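Local coordinates for esterase family protein (Staphylococcus aureus, PDB 7L0A) that probably hydrolyses S-formylglutathione to formate and glutathione, as a serine esterase of the esterase D family built on an alpha/beta-hydrolase fold, at residues A149-A154 / L205-G210; H76-I81 / R253-M258; L47-L52 / D121-A126; G131-I136 / S153-A158; F138-G143 / Y190-A195. All coordinates share one frame; numbering follows the deposited sequence.

Contact 1 (A149-A154 / L205-G210)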
# COMPACT_ATOMS: atom_id res chain seq x y z
N ALA B 149 16.89 16.87 -5.78
CA ALA B 149 16.84 16.80 -4.32
C ALA B 149 16.49 18.17 -3.77
O ALA B 149 17.05 19.18 -4.24
CB ALA B 149 18.21 16.33 -3.76
N VAL B 150 15.61 18.22 -2.79
CA VAL B 150 15.09 19.45 -2.22
C VAL B 150 15.21 19.42 -0.70
O VAL B 150 14.29 19.01 0.02
CB VAL B 150 13.62 19.69 -2.63
CG1 VAL B 150 13.14 21.02 -2.10
CG2 VAL B 150 13.45 19.64 -4.14
N PRO B 151 16.33 19.89 -0.15
CA PRO B 151 16.42 20.07 1.31
C PRO B 151 15.68 21.32 1.75
O PRO B 151 15.91 22.41 1.23
CB PRO B 151 17.94 20.21 1.57
CG PRO B 151 18.59 19.77 0.32
CD PRO B 151 17.63 20.07 -0.81
N LEU B 152 14.80 21.15 2.73
CA LEU B 152 13.97 22.21 3.29
C LEU B 152 14.42 22.46 4.72
O LEU B 152 14.41 21.53 5.54
CB LEU B 152 12.49 21.82 3.27
CG LEU B 152 11.86 21.47 1.93
CD1 LEU B 152 10.41 21.05 2.21
CD2 LEU B 152 11.92 22.61 0.98
N SER B 153 14.74 23.70 5.05
CA SER B 153 15.07 24.07 6.42
C SER B 153 16.02 23.05 7.05
O SER B 153 15.81 22.59 8.18
CB SER B 153 13.80 24.19 7.26
OG SER B 153 12.82 24.96 6.57
N ALA B 154 17.07 22.70 6.29
CA ALA B 154 17.84 21.51 6.58
C ALA B 154 18.91 21.74 7.65
O ALA B 154 19.41 22.85 7.85
CB ALA B 154 18.51 20.97 5.31
N LEU B 205 19.78 20.58 -7.28
CA LEU B 205 19.44 20.98 -5.92
C LEU B 205 18.55 22.21 -5.89
O LEU B 205 18.88 23.25 -6.50
CB LEU B 205 20.72 21.27 -5.14
CG LEU B 205 21.64 20.09 -4.87
CD1 LEU B 205 22.95 20.62 -4.27
CD2 LEU B 205 20.98 19.10 -3.93
N LEU B 206 17.44 22.11 -5.15
CA LEU B 206 16.62 23.25 -4.77
C LEU B 206 16.63 23.29 -3.25
O LEU B 206 16.11 22.37 -2.60
CB LEU B 206 15.20 23.15 -5.34
CG LEU B 206 14.26 24.21 -4.79
CD1 LEU B 206 14.68 25.60 -5.17
CD2 LEU B 206 12.84 23.90 -5.28
N ILE B 207 17.27 24.31 -2.68
CA ILE B 207 17.41 24.44 -1.23
C ILE B 207 16.54 25.59 -0.78
O ILE B 207 16.60 26.68 -1.35
CB ILE B 207 18.89 24.65 -0.84
CG1 ILE B 207 19.72 23.47 -1.33
CG2 ILE B 207 19.02 24.89 0.65
CD1 ILE B 207 21.22 23.66 -1.22
N MET B 208 15.71 25.35 0.23
CA MET B 208 14.75 26.37 0.68
C MET B 208 14.80 26.49 2.19
O MET B 208 14.96 25.49 2.91
CB MET B 208 13.31 26.04 0.22
CG MET B 208 13.23 25.45 -1.18
SD MET B 208 11.50 25.18 -1.73
CE MET B 208 11.05 26.86 -2.05
N CYS B 209 14.68 27.71 2.68
CA CYS B 209 14.57 27.96 4.11
C CYS B 209 13.87 29.29 4.34
O CYS B 209 14.09 30.25 3.59
CB CYS B 209 15.98 27.96 4.75
SG CYS B 209 16.02 27.89 6.53
N GLY B 210 13.07 29.36 5.38
CA GLY B 210 12.47 30.62 5.76
C GLY B 210 13.44 31.49 6.53
O GLY B 210 14.25 31.01 7.33
O HOH W 1 12.17 27.46 7.49
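Ala149 pairs with Leu205, and Leu152 with Met208, where two parallel strands run side by side, 12° apart. Leu206 N donates to Ala149 O at 3.1 Å, and Met208 N to Pro151 O at the same 3.1 Å. The shortest bond is Ser153 N to Met208 O at 2.8 Å, nearly straight (171°). Pro151 has no N-H to offer, and Leu206 O meets carbon instead, with Pro151 CD at 3.3 Å and the Val150 CA-H also directed at it. On one face Leu152 and Met208 point the same way: Leu152 CG stands beside its backbone N (chi1 -58°), and Leu152 CD2 lies 3.8 Å from Met208 SD. On the other, Pro151 CD packs against Ile207 CG1 at 4.0 Å. Ser153 takes left-handed backbone angles that turn the chain out of the strand. A water bridges its OG (2.7 Å) to Gly210 N (3.0 Å), Trp247 NE1 is also hydrogen-bonded to this hydroxyl oxygen, and Asp213 and His242, of the predicted charge relay, touch the side chain. In this central sheet of the alpha/beta-hydrolase fold, helix 244-259 covers Val150, Leu206 and Met208 through Trp257 and Tyr246, helix 216-228 covers Ile207 and Cys209, and strand 234-238 neighbours strand 204-210.

Contact 2 (H76-I81 / R253-M258)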
# COMPACT_ATOMS: atom_id res chain seq x y z
N HIS B 76 0.12 17.21 -10.32
CA HIS B 76 1.30 16.94 -11.11
C HIS B 76 1.56 15.46 -11.33
O HIS B 76 2.65 15.11 -11.78
CB HIS B 76 2.49 17.61 -10.44
CG HIS B 76 2.38 19.11 -10.42
ND1 HIS B 76 2.57 19.88 -11.55
CD2 HIS B 76 2.02 19.97 -9.44
CE1 HIS B 76 2.40 21.15 -11.25
NE2 HIS B 76 2.05 21.23 -9.99
N LYS B 77 0.57 14.61 -11.06
CA LYS B 77 0.67 13.16 -11.25
C LYS B 77 1.95 12.57 -10.65
O LYS B 77 2.67 11.78 -11.27
CB LYS B 77 0.56 12.80 -12.74
CG LYS B 77 0.18 11.35 -12.94
CD LYS B 77 -0.15 11.06 -14.41
CE LYS B 77 -0.78 9.68 -14.56
NZ LYS B 77 -1.30 9.52 -15.97
N LEU B 78 2.22 12.91 -9.40
CA LEU B 78 3.43 12.52 -8.69
C LEU B 78 3.09 11.54 -7.57
O LEU B 78 2.25 11.84 -6.72
CB LEU B 78 4.12 13.76 -8.15
CG LEU B 78 5.42 13.56 -7.36
CD1 LEU B 78 6.55 13.07 -8.24
CD2 LEU B 78 5.83 14.88 -6.70
N ALA B 79 3.68 10.34 -7.64
CA ALA B 79 3.64 9.43 -6.50
C ALA B 79 4.52 10.00 -5.39
O ALA B 79 5.63 10.49 -5.64
CB ALA B 79 4.16 8.04 -6.88
N VAL B 80 4.06 9.90 -4.15
CA VAL B 80 4.87 10.33 -3.00
C VAL B 80 4.94 9.22 -1.96
O VAL B 80 3.91 8.62 -1.59
CB VAL B 80 4.34 11.64 -2.38
CG1 VAL B 80 5.34 12.14 -1.32
CG2 VAL B 80 4.18 12.70 -3.43
N ILE B 81 6.15 8.95 -1.47
CA ILE B 81 6.43 7.94 -0.46
C ILE B 81 6.84 8.67 0.81
O ILE B 81 7.81 9.44 0.80
CB ILE B 81 7.57 6.99 -0.92
CG1 ILE B 81 7.45 6.64 -2.38
CG2 ILE B 81 7.69 5.79 0.02
CD1 ILE B 81 6.17 5.85 -2.72
N ARG B 253 5.87 24.49 -3.95
CA ARG B 253 6.84 25.00 -4.91
C ARG B 253 7.79 23.91 -5.37
O ARG B 253 8.09 23.80 -6.57
CB ARG B 253 7.59 26.18 -4.29
CG ARG B 253 8.87 26.55 -4.97
CD ARG B 253 8.62 27.23 -6.32
NE ARG B 253 9.90 27.43 -7.00
CZ ARG B 253 10.14 27.09 -8.26
NH1 ARG B 253 9.20 26.54 -9.00
NH2 ARG B 253 11.34 27.32 -8.77
N ALA B 254 8.25 23.09 -4.43
CA ALA B 254 9.18 22.02 -4.75
C ALA B 254 8.59 21.03 -5.74
O ALA B 254 9.29 20.58 -6.66
CB ALA B 254 9.61 21.32 -3.48
N ILE B 255 7.32 20.67 -5.58
CA ILE B 255 6.72 19.68 -6.46
C ILE B 255 6.58 20.23 -7.86
O ILE B 255 6.88 19.55 -8.84
CB ILE B 255 5.37 19.21 -5.88
CG1 ILE B 255 5.64 18.23 -4.72
CG2 ILE B 255 4.52 18.52 -6.96
CD1 ILE B 255 4.42 17.86 -3.91
N THR B 256 6.16 21.50 -7.98
CA THR B 256 6.12 22.12 -9.31
C THR B 256 7.49 22.11 -9.97
O THR B 256 7.63 21.79 -11.16
CB THR B 256 5.59 23.54 -9.19
OG1 THR B 256 4.29 23.51 -8.60
CG2 THR B 256 5.52 24.18 -10.57
N TRP B 257 8.53 22.44 -9.20
CA TRP B 257 9.90 22.47 -9.73
C TRP B 257 10.36 21.07 -10.14
O TRP B 257 11.00 20.91 -11.19
CB TRP B 257 10.81 23.09 -8.68
CG TRP B 257 12.26 23.08 -9.00
CD1 TRP B 257 12.95 24.00 -9.74
CD2 TRP B 257 13.23 22.12 -8.56
NE1 TRP B 257 14.28 23.66 -9.81
CE2 TRP B 257 14.48 22.51 -9.08
CE3 TRP B 257 13.16 20.97 -7.77
CZ2 TRP B 257 15.64 21.78 -8.86
CZ3 TRP B 257 14.33 20.27 -7.53
CH2 TRP B 257 15.55 20.67 -8.08
N MET B 258 10.03 20.07 -9.34
CA MET B 258 10.48 18.71 -9.61
C MET B 258 10.00 18.20 -10.96
O MET B 258 10.75 17.55 -11.69
CB MET B 258 9.93 17.77 -8.55
CG MET B 258 10.68 17.69 -7.28
SD MET B 258 9.67 16.64 -6.20
CE MET B 258 10.08 17.49 -4.68
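His76, where the chain leaves helix 69-75 on its way into strand 79-83, brings its CA to 7.3 Å from that of Thr256 in helix 244-259. The last helix, which packs against the central sheet of the alpha/beta-hydrolase fold, here meets the connection leading into one of its strands. The His76 imidazole reaches over to the helix, with Thr256 CA above one face, 4.2 Å from the plane and displaced toward the rim. Ile255 CG2 approaches the same ring obliquely, 3.8 Å from His76 CD2. Ile255 can do this because CG2 stands anti to its backbone N, turned to the loop, while CG1 takes the position beside that N (chi1 -77°). The hydroxyl of Thr256 is bound within its own helix, to Lys252 O. Deeper in, Leu78 carries the apolar part of the contact. Its CD2 sits against both branches of Ile255, 3.9 Å from CG2 and equally far from CG1. Ile69 and Tyr72 of helix 69-75 cover Ile255 too, and Leu50 of strand 49-53 touches both Leu78 and Met258. Beyond Ile255, Leu78 CD2 also looks onto sulfur, with Met258 SD at 4.3 Å.

Contact 3 (L47-L52 / D121-A126)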
# COMPACT_ATOMS: atom_id res chain seq x y z
N LEU B 47 5.24 5.55 -12.66
CA LEU B 47 5.04 6.91 -12.20
C LEU B 47 6.33 7.57 -11.73
O LEU B 47 7.18 6.93 -11.11
CB LEU B 47 4.07 6.92 -11.02
CG LEU B 47 2.62 6.48 -11.29
CD1 LEU B 47 2.02 5.95 -9.99
CD2 LEU B 47 1.86 7.67 -11.79
N LYS B 48 6.42 8.88 -11.96
CA LYS B 48 7.42 9.69 -11.27
C LYS B 48 7.17 9.63 -9.76
O LYS B 48 6.03 9.62 -9.29
CB LYS B 48 7.38 11.15 -11.73
CG LYS B 48 7.84 11.36 -13.16
CD LYS B 48 7.73 12.82 -13.54
CE LYS B 48 8.22 13.07 -14.98
NZ LYS B 48 9.72 12.96 -15.09
N THR B 49 8.25 9.61 -8.99
CA THR B 49 8.18 9.29 -7.58
C THR B 49 9.05 10.19 -6.74
O THR B 49 10.23 10.40 -7.06
CB THR B 49 8.60 7.82 -7.37
OG1 THR B 49 7.75 6.95 -8.12
CG2 THR B 49 8.58 7.44 -5.93
N LEU B 50 8.48 10.69 -5.63
CA LEU B 50 9.17 11.49 -4.64
C LEU B 50 9.26 10.73 -3.33
O LEU B 50 8.24 10.29 -2.80
CB LEU B 50 8.45 12.82 -4.41
CG LEU B 50 8.84 13.66 -3.22
CD1 LEU B 50 10.33 14.09 -3.36
CD2 LEU B 50 7.94 14.86 -3.04
N MET B 51 10.47 10.59 -2.81
CA MET B 51 10.71 10.17 -1.44
C MET B 51 10.73 11.40 -0.53
O MET B 51 11.54 12.30 -0.73
CB MET B 51 12.04 9.43 -1.35
CG MET B 51 12.41 8.97 0.07
SD MET B 51 11.39 7.65 0.75
CE MET B 51 11.98 6.25 -0.22
N LEU B 52 9.83 11.44 0.47
CA LEU B 52 9.67 12.61 1.32
C LEU B 52 9.96 12.27 2.76
O LEU B 52 9.39 11.32 3.32
CB LEU B 52 8.25 13.20 1.14
CG LEU B 52 7.98 14.45 1.95
CD1 LEU B 52 8.91 15.60 1.67
CD2 LEU B 52 6.53 14.88 1.70
N ASP B 121 15.77 9.90 -13.83
CA ASP B 121 15.12 11.16 -14.19
C ASP B 121 13.72 11.27 -13.61
O ASP B 121 13.14 12.37 -13.61
CB ASP B 121 15.03 11.30 -15.71
CG ASP B 121 16.31 11.79 -16.33
OD1 ASP B 121 17.25 12.14 -15.58
OD2 ASP B 121 16.39 11.82 -17.58
N ASP B 122 13.14 10.16 -13.14
CA ASP B 122 11.78 10.14 -12.60
C ASP B 122 11.74 10.03 -11.08
O ASP B 122 10.67 9.84 -10.51
CB ASP B 122 10.98 8.96 -13.19
CG ASP B 122 10.77 9.06 -14.68
OD1 ASP B 122 10.62 10.18 -15.23
OD2 ASP B 122 10.74 7.98 -15.32
N ASN B 123 12.88 10.14 -10.40
CA ASN B 123 12.94 9.95 -8.96
C ASN B 123 13.56 11.15 -8.25
O ASN B 123 14.65 11.61 -8.64
CB ASN B 123 13.72 8.68 -8.61
CG ASN B 123 12.88 7.43 -8.75
OD1 ASN B 123 12.13 7.08 -7.83
ND2 ASN B 123 12.96 6.79 -9.90
N PHE B 124 12.87 11.60 -7.21
CA PHE B 124 13.22 12.81 -6.48
C PHE B 124 13.23 12.51 -4.99
O PHE B 124 12.65 11.54 -4.54
CB PHE B 124 12.22 13.94 -6.82
CG PHE B 124 11.83 13.99 -8.27
CD1 PHE B 124 12.79 14.15 -9.26
CD2 PHE B 124 10.50 13.83 -8.65
CE1 PHE B 124 12.43 14.18 -10.61
CE2 PHE B 124 10.15 13.86 -10.00
CZ PHE B 124 11.11 14.04 -10.96
N ILE B 125 13.90 13.36 -4.22
CA ILE B 125 13.95 13.21 -2.77
C ILE B 125 13.89 14.60 -2.16
O ILE B 125 14.38 15.59 -2.72
CB ILE B 125 15.19 12.39 -2.35
CG1 ILE B 125 15.10 12.07 -0.86
CG2 ILE B 125 16.51 13.03 -2.78
CD1 ILE B 125 15.99 10.91 -0.41
N ALA B 126 13.20 14.68 -1.02
CA ALA B 126 13.01 15.95 -0.34
C ALA B 126 12.74 15.70 1.12
O ALA B 126 12.34 14.59 1.51
CB ALA B 126 11.85 16.76 -0.94
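The ring of Phe124 lies beside Lys48, whose CB approaches it obliquely, 4.2 Å from Phe124 CE2; the carbonyl carbon of Asp122, two residues back in the same segment, lies over one face, 4.1 Å above the plane and off toward the rim. Beyond this ring the two strands pair in parallel, crossing at -21°. Thr49 N and O straddle Asn123, bonding to Asp122 O and Phe124 N, and Met51 N and O straddle Ile125, bonding to Phe124 O and Ala126 N, all at 2.9 Å. Leu50 and Leu52 share a face with Phe124 and Ala126. There Leu50 CG is anti to its backbone N (chi1 167°), which brings CD1 across to Phe124 CB and to Ala126 CB, 3.9 Å from each. Thr49 and Met51 share the other face with Asn123 and Ile125, and Met51 CB meets Ile125 CG1 at 4.1 Å. Where the pairing begins, the lysine chain crosses the aspartate at about a right angle and bends at its last torsion (-72°), so that Lys48 NZ meets the anti lone pair of Asp122 OD1 at 2.9 Å. Ser117 OG holds OD2. With both carboxylate oxygens engaged, the aspartate should be held in rotation and probably stays ionised.

Contact 4 (G131-I136 / S153-A158)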
# COMPACT_ATOMS: atom_id res chain seq x y z
N GLY B 131 15.03 15.54 8.09
CA GLY B 131 14.76 15.04 6.77
C GLY B 131 15.48 15.81 5.67
O GLY B 131 15.63 15.29 4.56
N GLY B 132 15.90 17.04 5.95
CA GLY B 132 16.70 17.78 4.99
C GLY B 132 18.15 17.34 5.06
O GLY B 132 18.84 17.29 4.04
N TYR B 133 18.62 17.04 6.27
CA TYR B 133 19.91 16.34 6.44
C TYR B 133 19.90 15.02 5.68
O TYR B 133 20.81 14.73 4.89
CB TYR B 133 20.17 16.12 7.92
CG TYR B 133 21.33 15.21 8.27
CD1 TYR B 133 21.16 13.85 8.38
CD2 TYR B 133 22.57 15.73 8.51
CE1 TYR B 133 22.19 13.00 8.71
CE2 TYR B 133 23.62 14.90 8.84
CZ TYR B 133 23.41 13.54 8.92
OH TYR B 133 24.47 12.71 9.24
N GLY B 134 18.83 14.22 5.86
CA GLY B 134 18.69 13.00 5.07
C GLY B 134 18.74 13.28 3.58
O GLY B 134 19.44 12.58 2.83
N THR B 135 18.00 14.29 3.13
CA THR B 135 17.94 14.59 1.71
C THR B 135 19.32 14.88 1.14
O THR B 135 19.70 14.33 0.10
CB THR B 135 17.00 15.76 1.43
OG1 THR B 135 15.67 15.34 1.74
CG2 THR B 135 17.01 16.16 -0.04
N ILE B 136 20.09 15.75 1.81
CA ILE B 136 21.41 16.10 1.30
C ILE B 136 22.37 14.92 1.42
O ILE B 136 23.21 14.71 0.53
CB ILE B 136 21.96 17.36 2.00
CG1 ILE B 136 23.13 17.96 1.21
CG2 ILE B 136 22.40 17.13 3.42
CD1 ILE B 136 22.75 18.55 -0.12
N SER B 153 14.74 23.70 5.05
CA SER B 153 15.07 24.07 6.42
C SER B 153 16.02 23.05 7.05
O SER B 153 15.81 22.59 8.18
CB SER B 153 13.80 24.19 7.26
OG SER B 153 12.82 24.96 6.57
N ALA B 154 17.07 22.70 6.29
CA ALA B 154 17.84 21.51 6.58
C ALA B 154 18.91 21.74 7.65
O ALA B 154 19.41 22.85 7.85
CB ALA B 154 18.51 20.97 5.31
N VAL B 155 19.21 20.66 8.35
CA VAL B 155 20.36 20.51 9.25
C VAL B 155 21.58 20.14 8.42
O VAL B 155 21.65 19.06 7.84
CB VAL B 155 20.04 19.44 10.30
CG1 VAL B 155 21.27 19.03 11.09
CG2 VAL B 155 18.93 19.89 11.25
N PHE B 156 22.55 21.06 8.34
CA PHE B 156 23.77 20.86 7.57
C PHE B 156 25.02 20.71 8.41
O PHE B 156 26.10 20.36 7.87
CB PHE B 156 24.01 22.02 6.58
CG PHE B 156 23.00 22.12 5.43
CD1 PHE B 156 22.90 21.12 4.49
CD2 PHE B 156 22.20 23.25 5.30
CE1 PHE B 156 21.98 21.22 3.43
CE2 PHE B 156 21.30 23.36 4.25
CZ PHE B 156 21.18 22.34 3.33
N GLU B 157 24.94 21.04 9.70
CA GLU B 157 26.11 21.11 10.55
C GLU B 157 25.92 20.28 11.79
O GLU B 157 24.84 20.18 12.35
CB GLU B 157 26.40 22.55 11.02
CG GLU B 157 26.33 23.60 9.95
CD GLU B 157 27.11 24.83 10.33
OE1 GLU B 157 27.74 24.82 11.42
OE2 GLU B 157 27.12 25.80 9.54
N ALA B 158 27.05 19.76 12.29
CA ALA B 158 27.01 18.92 13.47
C ALA B 158 26.42 19.64 14.68
O ALA B 158 25.70 19.04 15.49
CB ALA B 158 28.43 18.44 13.78
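Gly131 O, one residue before the contact of Gly132 with Ala154, accepts twice from Thr135 within the helix: OG1 donates to it at 2.8 Å, tilted 17° from the carbonyl plane, and the backbone N at 2.9 Å. Gly131 belongs to what is consistent with a nucleophile elbow, the strand-turn-helix carrying the predicted catalytic Ser129, and the loop 153-158 runs along the first turns of that helix. The backbones come nearest at Gly132, where no CB stands in the way: Ala154 CB rests directly on the glycine backbone, 3.7 Å from the carbonyl carbon. One residue on, Val155 O points at Tyr133, 3.3 Å from CB and 3.5 Å from CD2, lying at the ring edge in the plane of the ring. The tyrosine reaches out over the loop because CG is anti to its backbone N (chi1 170°), and its hydroxyl is taken by His186 O. Farther along, Phe156 turns its tip back to the helix, the edge of its ring 4.1 Å from Ile136 CG1 at CE1. Ala154 CB covers one face of that ring, 3.6 Å above it and toward the rim, and Phe222 of helix 216-228 stacks with it too. Across this contact there is no hydrogen bond. Val155 O is buried without a polar partner in the model; the loop next to the predicted catalytic serine thus rests on the helix mainly through van der Waals packing, probably with some help from the slightly positive C-H groups at the tyrosine edge.

Contact 5 (F138-G143 / Y190-A195)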
# COMPACT_ATOMS: atom_id res chain seq x y z
N PHE B 138 21.53 11.71 1.03
CA PHE B 138 21.21 10.84 -0.10
C PHE B 138 21.61 11.48 -1.42
O PHE B 138 22.06 10.79 -2.33
CB PHE B 138 19.72 10.46 -0.09
CG PHE B 138 19.36 9.53 1.05
CD1 PHE B 138 19.91 8.26 1.13
CD2 PHE B 138 18.49 9.95 2.03
CE1 PHE B 138 19.59 7.43 2.19
CE2 PHE B 138 18.16 9.12 3.10
CZ PHE B 138 18.73 7.87 3.18
N ALA B 139 21.47 12.81 -1.55
CA ALA B 139 21.92 13.48 -2.76
C ALA B 139 23.41 13.28 -3.02
O ALA B 139 23.82 13.17 -4.18
CB ALA B 139 21.62 14.97 -2.69
N LEU B 140 24.21 13.22 -1.96
CA LEU B 140 25.65 13.15 -2.09
C LEU B 140 26.21 11.73 -2.01
O LEU B 140 27.41 11.57 -2.26
CB LEU B 140 26.33 14.01 -1.02
CG LEU B 140 25.99 15.51 -1.03
CD1 LEU B 140 26.46 16.26 0.20
CD2 LEU B 140 26.57 16.19 -2.28
N THR B 141 25.40 10.73 -1.69
CA THR B 141 25.82 9.33 -1.67
C THR B 141 25.05 8.44 -2.63
O THR B 141 25.55 7.36 -2.98
CB THR B 141 25.68 8.75 -0.25
OG1 THR B 141 24.30 8.80 0.15
CG2 THR B 141 26.56 9.53 0.74
N GLN B 142 23.84 8.83 -3.04
CA GLN B 142 23.00 8.11 -3.98
C GLN B 142 22.61 9.00 -5.16
O GLN B 142 21.46 8.98 -5.63
CB GLN B 142 21.76 7.59 -3.26
CG GLN B 142 22.07 6.62 -2.13
CD GLN B 142 22.44 5.24 -2.63
OE1 GLN B 142 21.92 4.78 -3.65
NE2 GLN B 142 23.30 4.56 -1.90
N GLY B 143 23.57 9.82 -5.63
CA GLY B 143 23.32 10.75 -6.72
C GLY B 143 22.91 10.11 -8.03
O GLY B 143 22.32 10.78 -8.88
N TYR B 190 31.72 16.96 4.64
CA TYR B 190 32.62 15.90 4.23
C TYR B 190 32.05 15.12 3.06
O TYR B 190 32.77 14.79 2.11
CB TYR B 190 32.90 14.95 5.41
CG TYR B 190 33.70 13.72 5.05
CD1 TYR B 190 33.07 12.54 4.63
CD2 TYR B 190 35.08 13.73 5.14
CE1 TYR B 190 33.80 11.43 4.28
CE2 TYR B 190 35.81 12.62 4.82
CZ TYR B 190 35.17 11.48 4.40
OH TYR B 190 35.94 10.38 4.08
N LEU B 191 30.75 14.82 3.10
CA LEU B 191 30.15 14.11 1.99
C LEU B 191 30.23 14.93 0.71
O LEU B 191 30.41 14.39 -0.39
CB LEU B 191 28.71 13.78 2.31
CG LEU B 191 28.46 12.77 3.44
CD1 LEU B 191 26.97 12.68 3.71
CD2 LEU B 191 29.00 11.43 3.05
N LEU B 192 30.07 16.24 0.84
CA LEU B 192 30.12 17.11 -0.32
C LEU B 192 31.51 17.08 -0.95
O LEU B 192 31.64 16.92 -2.17
CB LEU B 192 29.73 18.51 0.10
CG LEU B 192 29.65 19.63 -0.94
CD1 LEU B 192 28.67 19.35 -2.04
CD2 LEU B 192 29.26 20.88 -0.14
N ASP B 193 32.54 17.23 -0.12
CA ASP B 193 33.90 17.21 -0.62
C ASP B 193 34.24 15.87 -1.26
O ASP B 193 34.96 15.82 -2.27
CB ASP B 193 34.87 17.52 0.51
CG ASP B 193 34.79 18.97 0.97
OD1 ASP B 193 34.30 19.83 0.20
OD2 ASP B 193 35.24 19.23 2.10
N LYS B 194 33.74 14.77 -0.70
CA LYS B 194 34.01 13.45 -1.25
C LYS B 194 33.28 13.25 -2.58
O LYS B 194 33.85 12.72 -3.54
CB LYS B 194 33.61 12.38 -0.23
CG LYS B 194 34.02 10.97 -0.57
CD LYS B 194 33.63 10.04 0.55
CE LYS B 194 33.87 8.59 0.16
NZ LYS B 194 32.90 8.19 -0.91
N ALA B 195 32.01 13.69 -2.66
CA ALA B 195 31.22 13.46 -3.87
C ALA B 195 31.88 14.10 -5.08
O ALA B 195 31.93 13.50 -6.16
CB ALA B 195 29.81 14.01 -3.67
O HOH W 2 29.79 11.55 -0.90
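Leu140 sits in the tight part of this contact between two helices, its side chain inserted between Leu191, Leu192 and Ala195. With CG beside the backbone N and anti to the carbonyl carbon (chi1 -60°), the isopropyl end reaches across to helix 188-197. CD1 presses against the backbone there, 3.7 Å from Leu192 N, and lies 4.0 Å from Leu191 CB. CD2 reaches Leu192 CD1 at 3.8 Å and Ala195 CB at 4.1 Å. Leucine meets leucine at a slant, and no direct hydrogen bond joins the helices here. The partly exposed side is looser. Thr141 touches only through its methyl, CG2 lying 3.9 Å from Leu191 CD2, while its hydroxyl is bonded back to Lys137 O in its own helix. Beside it a single water spans the gap, donating to Leu140 O at 2.7 Å and to Leu191 O at 3.0 Å; the latter also accepts from Ala195 N within helix 188-197. Leu192 continues inward to Phe222, Tyr225 and Leu226 of helix 216-228, and Phe138, pointing away from this contact, packs on helix 99-113. Helix 130-141 thus stands between helix 99-113 and helix 188-197 on one side of the central sheet.

In the fold
Contacts 1 and 3 pair strands of one sheet, and they are joined where Val150 N probably bonds Ile125 O at 2.9 Å. Contact 2 meets both: Trp257 CZ3 packs 3.6 Å from Val150 CG2, and Ala79 O and Ile81 N probably bond to Leu50. Contacts 4 and 5 share helix 130-141, with centres 12 Å apart. Contact 4 shares Ser153 and Ala154 with contact 1, and there the predicted triad lies close: the side chain of Ser153 is about 3 Å from that of Asp213, and that of Val155 about 4 Å from that of Ser129 and about 6 Å from a bound magnesium ion. Contacts 2 and 5 lie away from that site.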